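PDB 6OSU: D-alanyl-D-alanine carboxypeptidase (Penicillin binding protein) family protein from Francisella tularensis subsp. tularensis, which probably removes the terminal D-alanine from peptidoglycan precursor peptides as a serine carboxypeptidase of the penicillin-binding protein type, in cell wall biosynthesis. Local coordinates for residues V41-R46 / T175-A180; T47-S52 / I364-P369; A61-T66 / D283-C288; T70-A75 / Y188-A193; I154-T159 / A180-S185. One frame throughout, in Å; residues are numbered along the deposited sequence.

Contact 1 (V41-R46 / T175-A180); sequences VTMDYR and TAHDMA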
# COMPACT_ATOMS: atom_id res chain seq x y z
N VAL A 41 9.25 5.99 -1.80
CA VAL A 41 8.31 6.66 -0.91
C VAL A 41 7.84 5.66 0.13
O VAL A 41 7.68 4.47 -0.16
CB VAL A 41 7.12 7.28 -1.69
CG1 VAL A 41 6.21 6.19 -2.22
CG2 VAL A 41 6.34 8.25 -0.80
N THR A 42 7.64 6.14 1.35
CA THR A 42 7.06 5.34 2.43
C THR A 42 5.88 6.12 3.00
O THR A 42 6.04 7.28 3.40
CB THR A 42 8.07 5.03 3.53
OG1 THR A 42 9.25 4.44 2.95
CG2 THR A 42 7.48 4.05 4.54
N MET A 43 4.72 5.49 3.05
CA MET A 43 3.48 6.15 3.44
C MET A 43 2.75 5.31 4.47
O MET A 43 2.70 4.08 4.36
CB MET A 43 2.59 6.40 2.21
CG MET A 43 1.15 6.73 2.52
SD MET A 43 0.13 6.80 1.04
CE MET A 43 0.88 8.18 0.18
N ASP A 44 2.18 5.98 5.47
CA ASP A 44 1.32 5.30 6.44
C ASP A 44 -0.07 5.10 5.84
O ASP A 44 -0.60 5.97 5.15
CB ASP A 44 1.24 6.09 7.74
CG ASP A 44 0.27 5.47 8.73
OD1 ASP A 44 -0.92 5.86 8.73
OD2 ASP A 44 0.69 4.58 9.50
N TYR A 45 -0.66 3.94 6.12
CA TYR A 45 -1.88 3.55 5.43
C TYR A 45 -3.08 4.34 5.95
O TYR A 45 -3.89 4.84 5.16
CB TYR A 45 -2.12 2.05 5.58
CG TYR A 45 -3.52 1.63 5.20
CD1 TYR A 45 -3.94 1.69 3.88
CD2 TYR A 45 -4.41 1.18 6.16
CE1 TYR A 45 -5.22 1.32 3.53
CE2 TYR A 45 -5.70 0.80 5.82
CZ TYR A 45 -6.09 0.87 4.50
OH TYR A 45 -7.37 0.50 4.15
N ARG A 46 -3.22 4.46 7.27
CA ARG A 46 -4.43 5.07 7.82
C ARG A 46 -4.42 6.59 7.69
O ARG A 46 -5.47 7.20 7.45
CB ARG A 46 -4.61 4.64 9.27
CG ARG A 46 -5.13 3.21 9.42
CD ARG A 46 -5.29 2.82 10.87
NE ARG A 46 -4.02 2.80 11.59
CZ ARG A 46 -3.87 2.41 12.85
NH1 ARG A 46 -4.93 1.98 13.54
NH2 ARG A 46 -2.68 2.43 13.42
N THR A 175 4.96 7.22 -10.95
CA THR A 175 5.84 7.73 -9.91
C THR A 175 5.66 6.90 -8.65
O THR A 175 4.67 6.19 -8.48
CB THR A 175 5.57 9.22 -9.59
OG1 THR A 175 4.33 9.35 -8.89
CG2 THR A 175 5.53 10.05 -10.86
N ALA A 176 6.65 6.99 -7.76
CA ALA A 176 6.55 6.27 -6.49
C ALA A 176 5.37 6.78 -5.67
O ALA A 176 4.68 5.99 -5.02
CB ALA A 176 7.86 6.41 -5.70
N HIS A 177 5.11 8.08 -5.71
CA HIS A 177 3.96 8.64 -5.01
C HIS A 177 2.66 8.13 -5.61
O HIS A 177 1.74 7.74 -4.88
CB HIS A 177 4.02 10.17 -5.05
CG HIS A 177 2.95 10.84 -4.24
ND1 HIS A 177 2.67 12.18 -4.36
CD2 HIS A 177 2.11 10.36 -3.29
CE1 HIS A 177 1.69 12.50 -3.52
NE2 HIS A 177 1.34 11.41 -2.87
N ASP A 178 2.56 8.13 -6.94
CA ASP A 178 1.34 7.65 -7.59
C ASP A 178 1.09 6.18 -7.28
O ASP A 178 -0.06 5.77 -7.09
CB ASP A 178 1.42 7.88 -9.09
CG ASP A 178 0.97 9.27 -9.50
OD1 ASP A 178 0.82 10.14 -8.61
OD2 ASP A 178 0.76 9.49 -10.71
N MET A 179 2.16 5.37 -7.24
CA MET A 179 1.98 3.95 -6.96
C MET A 179 1.60 3.71 -5.51
O MET A 179 0.86 2.76 -5.22
CB MET A 179 3.26 3.19 -7.32
CG MET A 179 3.34 2.83 -8.80
SD MET A 179 2.08 1.62 -9.23
CE MET A 179 1.96 1.86 -11.01
N ALA A 180 2.06 4.55 -4.59
CA ALA A 180 1.62 4.44 -3.20
C ALA A 180 0.16 4.83 -3.06
O ALA A 180 -0.58 4.22 -2.27
CB ALA A 180 2.51 5.30 -2.30
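Where V41 packs on A176, the helix start is fixed by a cap: T175 OG1 accepts from D178 N at 2.9 Å, threonine suiting the N-cap because its hydroxyl can take up an amide of the first turn. D178 OD2 in turn accepts from N158 N and is hydrogen-bonded to T159 OG1. The methyl V41 CG1 carries much of the contact, resting 3.2 Å from A176 O, the acceptor of the helical bond from A180 N. With chi1 at 70°, CG1 stands between the backbone N and the carbonyl carbon of V41, and from there it also meets A176 CB and, at 3.8 Å, A180 CB. The two alanines lie one helical turn apart, and their small side chains suit a close approach, with the short strand and helix axes 8.5 Å apart at -30°. M43 points to the same side of the strand. Its long chain extends and then bends at chi3, so that CE touches A180 CB at 4.1 Å and comes to the edge of the H177 imidazole. Helix 176-189 thus packs on the antiparallel sheet through strand 39-44, a helix-on-sheet layer of the kind that builds the penicillin-binding protein and serine beta-lactamase fold.

Contact 2 (T47-S52 / I364-P369); sequences TGDIVS and IYKTVP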
# COMPACT_ATOMS: atom_id res chain seq x y z
N THR A 47 -3.26 7.22 7.85
CA THR A 47 -3.20 8.67 7.77
C THR A 47 -2.89 9.18 6.37
O THR A 47 -3.14 10.36 6.08
CB THR A 47 -2.14 9.23 8.72
OG1 THR A 47 -0.85 8.74 8.33
CG2 THR A 47 -2.42 8.83 10.16
N GLY A 48 -2.36 8.33 5.49
CA GLY A 48 -1.84 8.79 4.23
C GLY A 48 -0.57 9.60 4.33
O GLY A 48 -0.05 10.04 3.30
N ASP A 49 -0.04 9.79 5.54
CA ASP A 49 1.16 10.59 5.74
C ASP A 49 2.38 9.92 5.11
O ASP A 49 2.54 8.70 5.16
CB ASP A 49 1.41 10.82 7.23
CG ASP A 49 0.41 11.76 7.85
OD1 ASP A 49 -0.34 12.42 7.10
OD2 ASP A 49 0.38 11.85 9.10
N ILE A 50 3.25 10.75 4.54
CA ILE A 50 4.52 10.31 3.97
C ILE A 50 5.61 10.56 5.01
O ILE A 50 5.79 11.70 5.47
CB ILE A 50 4.82 11.05 2.66
CG1 ILE A 50 3.76 10.70 1.60
CG2 ILE A 50 6.23 10.74 2.18
CD1 ILE A 50 3.73 11.67 0.44
N VAL A 51 6.33 9.51 5.38
CA VAL A 51 7.37 9.61 6.40
C VAL A 51 8.77 9.56 5.81
O VAL A 51 9.73 9.88 6.53
CB VAL A 51 7.21 8.52 7.47
CG1 VAL A 51 5.85 8.63 8.15
CG2 VAL A 51 7.41 7.13 6.87
N SER A 52 8.93 9.18 4.55
CA SER A 52 10.23 9.08 3.91
C SER A 52 10.02 9.02 2.40
O SER A 52 9.13 8.30 1.93
CB SER A 52 10.99 7.84 4.39
OG SER A 52 12.24 7.71 3.73
N ILE A 364 -7.24 15.77 13.78
CA ILE A 364 -5.82 15.75 13.47
C ILE A 364 -5.33 14.36 13.86
O ILE A 364 -5.04 14.09 15.03
CB ILE A 364 -5.03 16.85 14.19
CG1 ILE A 364 -5.53 18.23 13.78
CG2 ILE A 364 -3.55 16.72 13.87
CD1 ILE A 364 -4.71 19.37 14.36
N TYR A 365 -5.27 13.47 12.87
CA TYR A 365 -4.78 12.10 13.04
C TYR A 365 -3.53 11.98 12.19
O TYR A 365 -3.62 11.98 10.96
CB TYR A 365 -5.86 11.10 12.64
CG TYR A 365 -5.52 9.65 12.91
CD1 TYR A 365 -5.22 9.21 14.19
CD2 TYR A 365 -5.53 8.72 11.88
CE1 TYR A 365 -4.92 7.88 14.44
CE2 TYR A 365 -5.22 7.39 12.11
CZ TYR A 365 -4.92 6.98 13.39
OH TYR A 365 -4.62 5.65 13.62
N LYS A 366 -2.37 11.90 12.84
CA LYS A 366 -1.10 12.07 12.15
C LYS A 366 -0.12 10.96 12.52
O LYS A 366 -0.15 10.42 13.63
CB LYS A 366 -0.49 13.44 12.48
CG LYS A 366 0.56 13.92 11.49
CD LYS A 366 1.08 15.31 11.86
CE LYS A 366 2.42 15.61 11.18
NZ LYS A 366 2.27 16.01 9.75
N THR A 367 0.74 10.62 11.57
CA THR A 367 1.86 9.71 11.80
C THR A 367 3.07 10.53 12.21
O THR A 367 3.61 11.31 11.41
CB THR A 367 2.15 8.88 10.55
OG1 THR A 367 0.99 8.11 10.20
CG2 THR A 367 3.33 7.95 10.78
N VAL A 368 3.50 10.38 13.46
CA VAL A 368 4.57 11.21 14.02
C VAL A 368 5.62 10.29 14.64
O VAL A 368 5.33 9.13 14.97
CB VAL A 368 4.03 12.22 15.05
CG1 VAL A 368 3.05 13.19 14.39
CG2 VAL A 368 3.36 11.49 16.20
N PRO A 369 6.85 10.78 14.81
CA PRO A 369 7.87 9.96 15.47
C PRO A 369 7.46 9.59 16.88
O PRO A 369 6.88 10.39 17.61
CB PRO A 369 9.10 10.87 15.47
CG PRO A 369 8.87 11.82 14.33
CD PRO A 369 7.40 12.04 14.29
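T47 meets the second segment with both branches. Its methyl CG2 lies obliquely against the Y365 ring, 3.6 Å from Y365 CD2, and also touches the carbonyl Y365 O. A chi1 of 63° sets T47 OG1 between the backbone N and the carbonyl carbon, where it lies 2.7 Å from T367 OG1, itself hydrogen-bonded to N330 OD1; threonine suits both positions, since it offers a methyl and a hydroxyl together. T47 OG1 also accepts from D49 N at 3.1 Å, closing an ST turn across G48, whose positive phi is easily adopted without a side chain. The turn presents D49 to strand 364-369. D49 OD2 receives T367 N at 2.8 Å in a nearly straight bond (175°), on the anti side of the carboxylate and slightly out of its plane. Here the peptidase domain meets the region matching the C-terminal domain of penicillin-binding protein 5: K366 and V368 bond through their backbones to strand 328-334. K366 CG packs 3.2 Å from D49 OD2, and K366 NZ, though not touching that oxygen, probably adds some electrostatic attraction. Farther on, V51 CG1 meets T367 CG2 at 3.7 Å, the side chains crossing at about a right angle.

Contact 3 (A61-T66 / D283-C288); sequences APASLT and DAAGYC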
# COMPACT_ATOMS: atom_id res chain seq x y z
N ALA A 61 9.64 4.39 -15.49
CA ALA A 61 8.89 3.36 -16.18
C ALA A 61 8.20 2.45 -15.17
O ALA A 61 8.73 2.22 -14.08
CB ALA A 61 9.82 2.54 -17.09
N PRO A 62 6.99 1.95 -15.48
CA PRO A 62 6.23 1.21 -14.46
C PRO A 62 6.62 -0.26 -14.34
O PRO A 62 6.54 -0.81 -13.24
CB PRO A 62 4.78 1.36 -14.93
CG PRO A 62 4.80 2.36 -16.04
CD PRO A 62 6.16 2.25 -16.65
N ALA A 63 7.00 -0.91 -15.43
CA ALA A 63 7.27 -2.37 -15.44
C ALA A 63 5.99 -3.09 -14.99
O ALA A 63 4.89 -2.60 -15.27
CB ALA A 63 8.51 -2.68 -14.62
N SER A 64 6.09 -4.22 -14.29
CA SER A 64 4.90 -4.99 -13.92
C SER A 64 4.09 -4.36 -12.80
O SER A 64 3.07 -4.95 -12.43
CB SER A 64 5.28 -6.42 -13.50
OG SER A 64 5.50 -7.26 -14.62
N LEU A 65 4.51 -3.21 -12.26
CA LEU A 65 3.63 -2.49 -11.34
C LEU A 65 2.34 -2.08 -12.04
O LEU A 65 1.32 -1.86 -11.37
CB LEU A 65 4.35 -1.28 -10.76
CG LEU A 65 5.71 -1.54 -10.10
CD1 LEU A 65 6.15 -0.32 -9.29
CD2 LEU A 65 5.67 -2.79 -9.22
N THR A 66 2.39 -1.97 -13.37
CA THR A 66 1.18 -1.79 -14.18
C THR A 66 0.10 -2.80 -13.80
O THR A 66 -1.08 -2.46 -13.73
CB THR A 66 1.53 -1.92 -15.66
OG1 THR A 66 2.55 -0.97 -16.02
CG2 THR A 66 0.30 -1.70 -16.53
N ASP A 283 14.44 -3.06 -18.28
CA ASP A 283 15.70 -2.32 -18.35
C ASP A 283 15.49 -0.83 -18.12
O ASP A 283 16.35 -0.16 -17.54
CB ASP A 283 16.38 -2.56 -19.70
CG ASP A 283 16.95 -3.96 -19.81
OD1 ASP A 283 16.89 -4.71 -18.82
OD2 ASP A 283 17.46 -4.31 -20.90
N ALA A 284 14.34 -0.29 -18.55
CA ALA A 284 14.08 1.13 -18.37
C ALA A 284 13.65 1.46 -16.95
O ALA A 284 13.89 2.57 -16.48
CB ALA A 284 13.00 1.59 -19.36
N ALA A 285 13.02 0.51 -16.26
CA ALA A 285 12.49 0.76 -14.93
C ALA A 285 13.39 0.28 -13.81
O ALA A 285 13.25 0.75 -12.67
CB ALA A 285 11.11 0.10 -14.77
N GLY A 286 14.31 -0.64 -14.09
CA GLY A 286 15.07 -1.27 -13.03
C GLY A 286 14.19 -2.23 -12.24
O GLY A 286 13.07 -2.57 -12.63
N TYR A 287 14.73 -2.67 -11.11
CA TYR A 287 14.01 -3.55 -10.20
C TYR A 287 13.15 -2.70 -9.27
O TYR A 287 13.68 -1.85 -8.55
CB TYR A 287 14.97 -4.43 -9.40
CG TYR A 287 15.69 -5.45 -10.24
CD1 TYR A 287 15.15 -6.72 -10.43
CD2 TYR A 287 16.91 -5.16 -10.84
CE1 TYR A 287 15.81 -7.66 -11.20
CE2 TYR A 287 17.57 -6.10 -11.61
CZ TYR A 287 17.02 -7.35 -11.78
OH TYR A 287 17.67 -8.29 -12.55
N CYS A 288 11.84 -2.94 -9.28
CA CYS A 288 10.90 -2.14 -8.52
C CYS A 288 10.08 -3.03 -7.60
O CYS A 288 9.86 -4.21 -7.89
CB CYS A 288 9.96 -1.36 -9.44
SG CYS A 288 10.81 -0.39 -10.69
O HOH W 1 10.97 2.67 -12.33
O HOH W 2 12.26 4.74 -16.05
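Small apolar groups make the direct contact. A61 CB lies 3.6 Å from A285 CB and also touches A284 CB, while A63 CB reaches the same A285 methyl at 3.8 Å. A285 CB is therefore shared by two alanines, and methyl-sized side chains suit backbones that come this close: the CA atoms of A61 and A285 are 4.6 Å apart. A chi1 of -53° keeps L65 CG beside its backbone N, opposite the carbonyl carbon, and takes CD1 to C288 CB at 4.0 Å; both residues also pack on L305.

Water supplies the polar links. One molecule donates to both A61 O and A285 O; another accepts from A61 N, at 2.7 Å, and donates to A284 O. A285 O is also held by R60 NH1.

Bonds within 61-66 shape the turn. A63 O accepts from T66 N and, at 2.9 Å, from T66 OG1, the hydroxyl lying almost in line with the carbonyl bond. S64, the predicted acyl-ester serine, lies inside this turn, its OG hydrogen-bonded to K67 NZ and S124 OG. With K278, the predicted substrate-binding lysine, close by, the arrangement is consistent with the SxxK active site of a penicillin-binding protein.

Contact 4 (T70-A75 / Y188-A193); sequences TSYIVA and YNFPEA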
# COMPACT_ATOMS: atom_id res chain seq x y z
N THR A 70 -4.31 -3.08 -13.30
CA THR A 70 -5.17 -4.08 -13.93
C THR A 70 -5.90 -4.90 -12.88
O THR A 70 -7.12 -5.10 -12.96
CB THR A 70 -4.34 -4.98 -14.85
OG1 THR A 70 -3.69 -4.18 -15.84
CG2 THR A 70 -5.23 -6.00 -15.54
N SER A 71 -5.17 -5.36 -11.86
CA SER A 71 -5.81 -6.08 -10.76
C SER A 71 -6.78 -5.19 -10.00
O SER A 71 -7.82 -5.65 -9.52
CB SER A 71 -4.74 -6.64 -9.82
OG SER A 71 -5.34 -7.30 -8.72
N TYR A 72 -6.44 -3.90 -9.87
CA TYR A 72 -7.34 -2.95 -9.21
C TYR A 72 -8.70 -2.91 -9.91
O TYR A 72 -9.75 -2.95 -9.26
CB TYR A 72 -6.70 -1.57 -9.19
CG TYR A 72 -7.47 -0.50 -8.44
CD1 TYR A 72 -7.15 -0.18 -7.13
CD2 TYR A 72 -8.50 0.21 -9.06
CE1 TYR A 72 -7.84 0.80 -6.44
CE2 TYR A 72 -9.20 1.19 -8.38
CZ TYR A 72 -8.86 1.48 -7.07
OH TYR A 72 -9.56 2.45 -6.40
N ILE A 73 -8.69 -2.81 -11.24
CA ILE A 73 -9.94 -2.73 -11.98
C ILE A 73 -10.71 -4.05 -11.90
O ILE A 73 -11.94 -4.05 -11.85
CB ILE A 73 -9.64 -2.32 -13.44
CG1 ILE A 73 -9.19 -0.86 -13.48
CG2 ILE A 73 -10.84 -2.57 -14.33
CD1 ILE A 73 -8.66 -0.42 -14.82
N VAL A 74 -9.99 -5.17 -11.87
CA VAL A 74 -10.65 -6.48 -11.74
C VAL A 74 -11.41 -6.56 -10.43
O VAL A 74 -12.56 -7.02 -10.38
CB VAL A 74 -9.62 -7.62 -11.88
CG1 VAL A 74 -10.28 -8.97 -11.57
CG2 VAL A 74 -9.00 -7.62 -13.27
N ALA A 75 -10.77 -6.13 -9.33
CA ALA A 75 -11.44 -6.16 -8.03
C ALA A 75 -12.67 -5.26 -8.03
O ALA A 75 -13.71 -5.61 -7.46
CB ALA A 75 -10.47 -5.73 -6.93
N TYR A 188 -7.79 -0.35 0.82
CA TYR A 188 -9.00 0.16 1.45
C TYR A 188 -10.26 -0.37 0.77
O TYR A 188 -11.17 -0.86 1.43
CB TYR A 188 -8.98 1.69 1.44
CG TYR A 188 -10.23 2.33 1.96
CD1 TYR A 188 -10.48 2.39 3.33
CD2 TYR A 188 -11.17 2.86 1.09
CE1 TYR A 188 -11.64 2.98 3.81
CE2 TYR A 188 -12.33 3.45 1.57
CZ TYR A 188 -12.56 3.50 2.93
OH TYR A 188 -13.71 4.08 3.40
N ASN A 189 -10.30 -0.30 -0.56
CA ASN A 189 -11.53 -0.63 -1.28
C ASN A 189 -11.69 -2.13 -1.49
O ASN A 189 -12.82 -2.62 -1.58
CB ASN A 189 -11.57 0.10 -2.62
CG ASN A 189 -11.76 1.60 -2.46
OD1 ASN A 189 -10.83 2.38 -2.67
ND2 ASN A 189 -12.97 2.00 -2.09
N PHE A 190 -10.59 -2.89 -1.58
CA PHE A 190 -10.64 -4.30 -1.96
C PHE A 190 -9.80 -5.14 -1.01
O PHE A 190 -8.78 -5.71 -1.41
CB PHE A 190 -10.18 -4.47 -3.41
CG PHE A 190 -10.79 -3.46 -4.35
CD1 PHE A 190 -12.16 -3.39 -4.52
CD2 PHE A 190 -9.98 -2.59 -5.07
CE1 PHE A 190 -12.72 -2.47 -5.38
CE2 PHE A 190 -10.54 -1.67 -5.93
CZ PHE A 190 -11.91 -1.61 -6.09
N PRO A 191 -10.21 -5.26 0.25
CA PRO A 191 -9.41 -6.05 1.20
C PRO A 191 -9.36 -7.54 0.88
O PRO A 191 -8.34 -8.18 1.15
CB PRO A 191 -10.10 -5.78 2.55
CG PRO A 191 -11.49 -5.41 2.19
CD PRO A 191 -11.40 -4.67 0.89
N GLU A 192 -10.43 -8.12 0.31
CA GLU A 192 -10.39 -9.54 -0.02
C GLU A 192 -9.45 -9.81 -1.19
O GLU A 192 -8.61 -10.71 -1.12
CB GLU A 192 -11.80 -10.05 -0.34
CG GLU A 192 -11.79 -11.36 -1.12
CD GLU A 192 -12.66 -12.43 -0.49
OE1 GLU A 192 -13.74 -12.08 0.05
OE2 GLU A 192 -12.27 -13.61 -0.54
N ALA A 193 -9.59 -9.05 -2.28
CA ALA A 193 -8.70 -9.22 -3.41
C ALA A 193 -7.25 -8.96 -3.03
O ALA A 193 -6.34 -9.59 -3.58
CB ALA A 193 -9.11 -8.29 -4.56
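The rings of Y72 and F190 meet in a T-shaped stack, F190 presenting its edge to the face of Y72. F190 CE2 stands 3.6 Å above the Y72 ring plane, over its centre; the centroids are 5.1 Å apart and the planes 80° from each other. F190 has neighbours on both faces as well. N189 CB covers one, and the opposite face receives A75 CB, 3.7 Å from the ring centroid and 22° off the normal, a CH-pi contact displaced toward the CG side of the ring, where A75 CB approaches F190 CG at 3.5 Å. The small side chain of alanine lets the F190 ring lie close to the helix.

The torsions explain how the pair forms. Y72 has CG anti to the backbone N (chi1 -176°), which swings its ring toward F190, the first residue to leave helical geometry after helix 176-189. Beyond F190, A193 of the short, weakly bonded helix brings its CB to A75 CB at 3.7 Å, so that the A75 methyl touches both residues. At the far end of Y72, OH is hydrogen-bonded to S185 OG, fixing the ring's place by its polar tip.

Across the two segments the contact is probably held largely by dispersion, with a weak electrostatic part, the slightly positive hydrogens of the F190 edge and the A75 methyl being directed at electron-rich ring faces, while the bond from Y72 OH to S185 OG holds the tyrosine.

Contact 5 (I154-T159 / A180-S185); sequences IGMNNT and ALLARS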
# COMPACT_ATOMS: atom_id res chain seq x y z
N ILE A 154 -8.26 8.15 -9.17
CA ILE A 154 -7.60 7.94 -7.89
C ILE A 154 -6.75 9.14 -7.50
O ILE A 154 -6.44 9.32 -6.31
CB ILE A 154 -6.76 6.65 -7.94
CG1 ILE A 154 -7.64 5.46 -8.34
CG2 ILE A 154 -6.09 6.36 -6.60
CD1 ILE A 154 -6.89 4.15 -8.40
N GLY A 155 -6.38 9.99 -8.45
CA GLY A 155 -5.48 11.09 -8.19
C GLY A 155 -4.05 10.84 -8.58
O GLY A 155 -3.16 11.59 -8.15
N MET A 156 -3.78 9.80 -9.38
CA MET A 156 -2.45 9.52 -9.90
C MET A 156 -2.23 10.41 -11.12
O MET A 156 -2.46 10.01 -12.26
CB MET A 156 -2.32 8.04 -10.25
CG MET A 156 -2.78 7.10 -9.14
SD MET A 156 -2.91 5.39 -9.70
CE MET A 156 -1.23 5.09 -10.24
N ASN A 157 -1.78 11.63 -10.87
CA ASN A 157 -1.68 12.64 -11.91
C ASN A 157 -0.39 12.57 -12.71
O ASN A 157 -0.25 13.30 -13.69
CB ASN A 157 -1.82 14.04 -11.30
CG ASN A 157 -3.18 14.27 -10.67
OD1 ASN A 157 -3.29 14.47 -9.46
ND2 ASN A 157 -4.22 14.25 -11.49
N ASN A 158 0.55 11.71 -12.32
CA ASN A 158 1.78 11.56 -13.08
C ASN A 158 1.95 10.11 -13.50
O ASN A 158 3.01 9.51 -13.27
CB ASN A 158 2.98 12.04 -12.26
CG ASN A 158 2.91 13.53 -11.95
OD1 ASN A 158 2.74 14.35 -12.85
ND2 ASN A 158 3.04 13.87 -10.68
N THR A 159 0.92 9.55 -14.13
CA THR A 159 0.89 8.14 -14.47
C THR A 159 0.20 7.97 -15.81
O THR A 159 -0.86 8.55 -16.04
CB THR A 159 0.15 7.33 -13.40
OG1 THR A 159 0.98 7.20 -12.24
CG2 THR A 159 -0.23 5.95 -13.91
N ALA A 180 2.06 4.55 -4.59
CA ALA A 180 1.62 4.44 -3.20
C ALA A 180 0.16 4.83 -3.06
O ALA A 180 -0.58 4.22 -2.27
CB ALA A 180 2.51 5.30 -2.30
N LEU A 181 -0.28 5.84 -3.81
CA LEU A 181 -1.70 6.20 -3.80
C LEU A 181 -2.55 5.04 -4.29
O LEU A 181 -3.59 4.72 -3.69
CB LEU A 181 -1.92 7.45 -4.64
CG LEU A 181 -1.39 8.77 -4.07
CD1 LEU A 181 -1.39 9.87 -5.12
CD2 LEU A 181 -2.20 9.19 -2.85
N LEU A 182 -2.13 4.39 -5.38
CA LEU A 182 -2.87 3.25 -5.90
C LEU A 182 -2.94 2.13 -4.87
O LEU A 182 -4.01 1.56 -4.62
CB LEU A 182 -2.21 2.75 -7.20
CG LEU A 182 -2.79 1.47 -7.79
CD1 LEU A 182 -4.27 1.65 -8.07
CD2 LEU A 182 -2.05 1.09 -9.07
N ALA A 183 -1.80 1.80 -4.25
CA ALA A 183 -1.77 0.72 -3.27
C ALA A 183 -2.70 1.02 -2.10
O ALA A 183 -3.48 0.16 -1.68
CB ALA A 183 -0.35 0.48 -2.79
N ARG A 184 -2.63 2.24 -1.56
CA ARG A 184 -3.49 2.60 -0.44
C ARG A 184 -4.97 2.46 -0.80
O ARG A 184 -5.76 1.93 -0.00
CB ARG A 184 -3.19 4.03 0.02
CG ARG A 184 -3.97 4.46 1.25
CD ARG A 184 -3.58 5.87 1.69
NE ARG A 184 -4.21 6.25 2.95
CZ ARG A 184 -5.09 7.24 3.09
NH1 ARG A 184 -5.44 7.97 2.04
NH2 ARG A 184 -5.61 7.50 4.28
N SER A 185 -5.36 2.92 -1.99
CA SER A 185 -6.73 2.74 -2.43
C SER A 185 -7.09 1.26 -2.54
O SER A 185 -8.20 0.85 -2.19
CB SER A 185 -6.94 3.44 -3.77
OG SER A 185 -8.27 3.29 -4.23
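I154, L182 and L181 bury the most surface here. I154, the last residue of helix 140-154, reaches out with its CD1, which touches L182 CD1 at 3.6 Å, the two side chains crossing at a slant. Its other branch, CG2, faces the helix backbone and comes within 4.2 Å of L181 O and of S185 CB. A beta-branched side chain serves well at this spot, since one arm meets L182 while the other lies against the helix backbone.

In L182 a chi1 of 174° turns CG away from the backbone N, which lets CD1 reach I154. M156 SD rests on L182 CB at 3.7 Å; the thioether chain bends at chi3, a flexibility that fits it to the leucine. L181, one residue earlier, meets the turn instead: its CD1 lies 3.9 Å from G155 O. G155, with phi at 99°, is the C-prime residue of a Schellman motif ending helix 140-154, and M156 then centres an inverse gamma turn.

The chain end of one helix is thereby laid against helix 176-189, whose L182 also packs on I68 of helix 66-79; M156 reaches M69 there, and A183 turns to I301 of strand 298-307.

Overall arrangement
Contacts 1, 4 and 5 share helix 176-189: contact 1 at its start, contact 5 along its middle, with A180 common to both, and contact 4 at its end. Their centres lie 8 Å (1 and 5), 13 Å (4 and 5) and 17 Å (1 and 4) apart. Contact 2 continues from contact 1 across the same sheet, where strands 39-44 and 50-54 are neighbours, and ties it to the C-terminal region. Contact 3, its centre about 27 Å from that of contact 2, holds the predicted catalytic serine. Segments 41-46, 47-52, 61-66 and 70-75 follow one another early in the chain. Helix 176-189 thus joins the sheet to helix 66-79, which follows the predicted nucleophile S64.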